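Side-chain contact in 2-(hydroxymethyl)glutarate dehydrogenase (Eubacterium barkeri, PDB 3CKY), which catalyses the NAD-dependent interconversion of 2-formylglutarate and (S)-2-hydroxymethylglutarate, a step in nicotinate fermentation: residues Ser213-Tyr217 and Ala218-Lys222. Numbering follows the deposited sequence.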
ATOM      1  N   SER A 213      12.047 -21.302  -8.697  1.00 43.36           N
ATOM      2  CA  SER A 213      12.295 -19.889  -8.939  1.00 43.20           C
ATOM      3  C   SER A 213      11.760 -18.971  -7.845  1.00 42.90           C
ATOM      4  O   SER A 213      12.149 -17.810  -7.780  1.00 42.78           O
ATOM      5  CB  SER A 213      11.703 -19.481 -10.297  1.00 43.17           C
ATOM      6  OG  SER A 213      10.331 -19.831 -10.360  1.00 42.65           O
ATOM      7  N   GLY A 214      10.886 -19.494  -6.986  1.00 42.84           N
ATOM      8  CA  GLY A 214      10.335 -18.729  -5.874  1.00 42.90           C
ATOM      9  C   GLY A 214      11.271 -18.595  -4.689  1.00 42.88           C
ATOM     10  O   GLY A 214      10.982 -17.829  -3.776  1.00 42.83           O
ATOM     11  N   ARG A 215      12.386 -19.332  -4.690  1.00 42.97           N
ATOM     12  CA  ARG A 215      13.265 -19.392  -3.526  1.00 43.34           C
ATOM     13  C   ARG A 215      13.962 -18.071  -3.225  1.00 42.91           C
ATOM     14  O   ARG A 215      14.152 -17.232  -4.096  1.00 42.53           O
ATOM     15  CB  ARG A 215      14.295 -20.509  -3.645  1.00 43.73           C
ATOM     16  CG  ARG A 215      15.436 -20.259  -4.647  1.00 45.20           C
ATOM     17  CD  ARG A 215      16.408 -21.430  -4.625  1.00 45.71           C
ATOM     18  NE  ARG A 215      17.349 -21.396  -5.743  1.00 47.65           N
ATOM     19  CZ  ARG A 215      17.137 -21.945  -6.939  1.00 49.37           C
ATOM     20  NH1 ARG A 215      16.018 -22.613  -7.205  1.00 50.28           N
ATOM     21  NH2 ARG A 215      18.069 -21.834  -7.883  1.00 50.20           N
ATOM     22  N   SER A 216      14.282 -17.896  -1.953  1.00 42.41           N
ATOM     23  CA  SER A 216      15.010 -16.741  -1.476  1.00 42.52           C
ATOM     24  C   SER A 216      15.795 -17.154  -0.247  1.00 42.48           C
ATOM     25  O   SER A 216      15.524 -18.194   0.343  1.00 42.42           O
ATOM     26  CB  SER A 216      14.047 -15.602  -1.129  1.00 42.61           C
ATOM     27  OG  SER A 216      13.163 -15.950  -0.062  1.00 41.37           O
ATOM     28  N   TYR A 217      16.777 -16.352   0.134  1.00 42.71           N
ATOM     29  CA  TYR A 217      17.477 -16.583   1.380  1.00 42.92           C
ATOM     30  C   TYR A 217      16.509 -16.523   2.576  1.00 42.58           C
ATOM     31  O   TYR A 217      16.598 -17.330   3.484  1.00 42.13           O
ATOM     32  CB  TYR A 217      18.628 -15.591   1.558  1.00 43.51           C
ATOM     33  CG  TYR A 217      19.272 -15.742   2.891  1.00 43.29           C
ATOM     34  CD1 TYR A 217      20.225 -16.724   3.112  1.00 44.91           C
ATOM     35  CD2 TYR A 217      18.888 -14.951   3.956  1.00 44.75           C
ATOM     36  CE1 TYR A 217      20.806 -16.894   4.368  1.00 45.10           C
ATOM     37  CE2 TYR A 217      19.460 -15.109   5.202  1.00 44.44           C
ATOM     38  CZ  TYR A 217      20.417 -16.075   5.392  1.00 44.57           C
ATOM     39  OH  TYR A 217      20.970 -16.226   6.623  1.00 45.93           O
ATOM     40  N   ALA A 218      15.588 -15.566   2.558  1.00 42.99           N
ATOM     41  CA  ALA A 218      14.511 -15.492   3.572  1.00 43.31           C
ATOM     42  C   ALA A 218      13.874 -16.862   3.833  1.00 43.48           C
ATOM     43  O   ALA A 218      13.785 -17.315   4.975  1.00 43.30           O
ATOM     44  CB  ALA A 218      13.456 -14.495   3.171  1.00 42.41           C
ATOM     45  N   MET A 219      13.445 -17.533   2.774  1.00 44.32           N
ATOM     46  CA  MET A 219      12.867 -18.851   2.922  1.00 44.83           C
ATOM     47  C   MET A 219      13.890 -19.865   3.456  1.00 44.55           C
ATOM     48  O   MET A 219      13.571 -20.663   4.345  1.00 44.35           O
ATOM     49  CB  MET A 219      12.283 -19.329   1.601  1.00 44.95           C
ATOM     50  CG  MET A 219      11.695 -20.718   1.685  1.00 45.40           C
ATOM     51  SD  MET A 219      10.813 -21.174   0.211  1.00 48.59           S
ATOM     52  CE  MET A 219      10.038 -22.693   0.749  1.00 48.68           C
ATOM     53  N   GLU A 220      15.108 -19.844   2.919  1.00 44.75           N
ATOM     54  CA  GLU A 220      16.138 -20.791   3.346  1.00 45.66           C
ATOM     55  C   GLU A 220      16.461 -20.648   4.825  1.00 44.69           C
ATOM     56  O   GLU A 220      16.540 -21.634   5.545  1.00 44.11           O
ATOM     57  CB  GLU A 220      17.411 -20.624   2.520  1.00 46.11           C
ATOM     58  CG  GLU A 220      17.301 -21.221   1.123  1.00 49.57           C
ATOM     59  CD  GLU A 220      17.903 -20.340   0.034  1.00 50.29           C
ATOM     60  OE1 GLU A 220      19.026 -19.805   0.261  1.00 56.44           O
ATOM     61  OE2 GLU A 220      17.245 -20.187  -1.037  1.00 53.67           O
ATOM     62  N   ALA A 221      16.606 -19.412   5.275  1.00 44.16           N
ATOM     63  CA  ALA A 221      16.974 -19.140   6.658  1.00 44.06           C
ATOM     64  C   ALA A 221      15.854 -19.446   7.664  1.00 43.78           C
ATOM     65  O   ALA A 221      16.127 -19.924   8.776  1.00 43.55           O
ATOM     66  CB  ALA A 221      17.416 -17.698   6.806  1.00 43.44           C
ATOM     67  N   LYS A 222      14.611 -19.179   7.287  1.00 43.74           N
ATOM     68  CA  LYS A 222      13.526 -19.149   8.264  1.00 44.29           C
ATOM     69  C   LYS A 222      12.605 -20.370   8.269  1.00 44.52           C
ATOM     70  O   LYS A 222      12.104 -20.755   9.311  1.00 44.17           O
ATOM     71  CB  LYS A 222      12.695 -17.879   8.076  1.00 43.77           C
ATOM     72  CG  LYS A 222      13.503 -16.572   8.133  1.00 43.16           C
ATOM     73  CD  LYS A 222      14.310 -16.430   9.403  1.00 42.25           C
ATOM     74  CE  LYS A 222      15.017 -15.086   9.476  1.00 41.80           C
ATOM     75  NZ  LYS A 222      15.852 -14.975  10.717  1.00 40.87           N
TER
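Tyr217 O accepts the shortest bond of this helix start, from Ala221 N at 2.7 Å, with the N-H pointing almost straight at the oxygen (167°). One residue earlier, Ser216 does double duty. Its carbonyl oxygen takes Glu220 N at 3.1 Å, while its side chain reaches forward to the first turn: with chi1 at 63°, OG lies between the backbone N and the carbonyl carbon and accepts from Met219 N at 3.3 Å. The bond caps a first-turn N-H that the carbonyl four residues back, Arg215 O, does not reach. An alanine in place of Ser216 removes OG, which would probably leave Met219 N without its side-chain cap and the start of the helix less firmly fixed. On the outer side, the bent Glu220 chain brings OE2 within 3.0 Å of Ser216 O, two acceptors without a bond between them. Arg215 runs obliquely past that carboxylate, its NE still 4.9 Å from Glu220 OE2, so any attraction is probably longer-range. The Tyr217 ring, carried by CG anti to the backbone N (chi1 175°), lies with one face over Ala221 CB, a CH-pi contact of 4.0 Å to the ring centroid. Ser216 and Ala218 pack on Asn184 of helix 169-197, and Tyr217 on Arg215 of a second subunit. Bridging loop and helix 217-228 at a subunit interface, the arrangement is a classic serine N-cap.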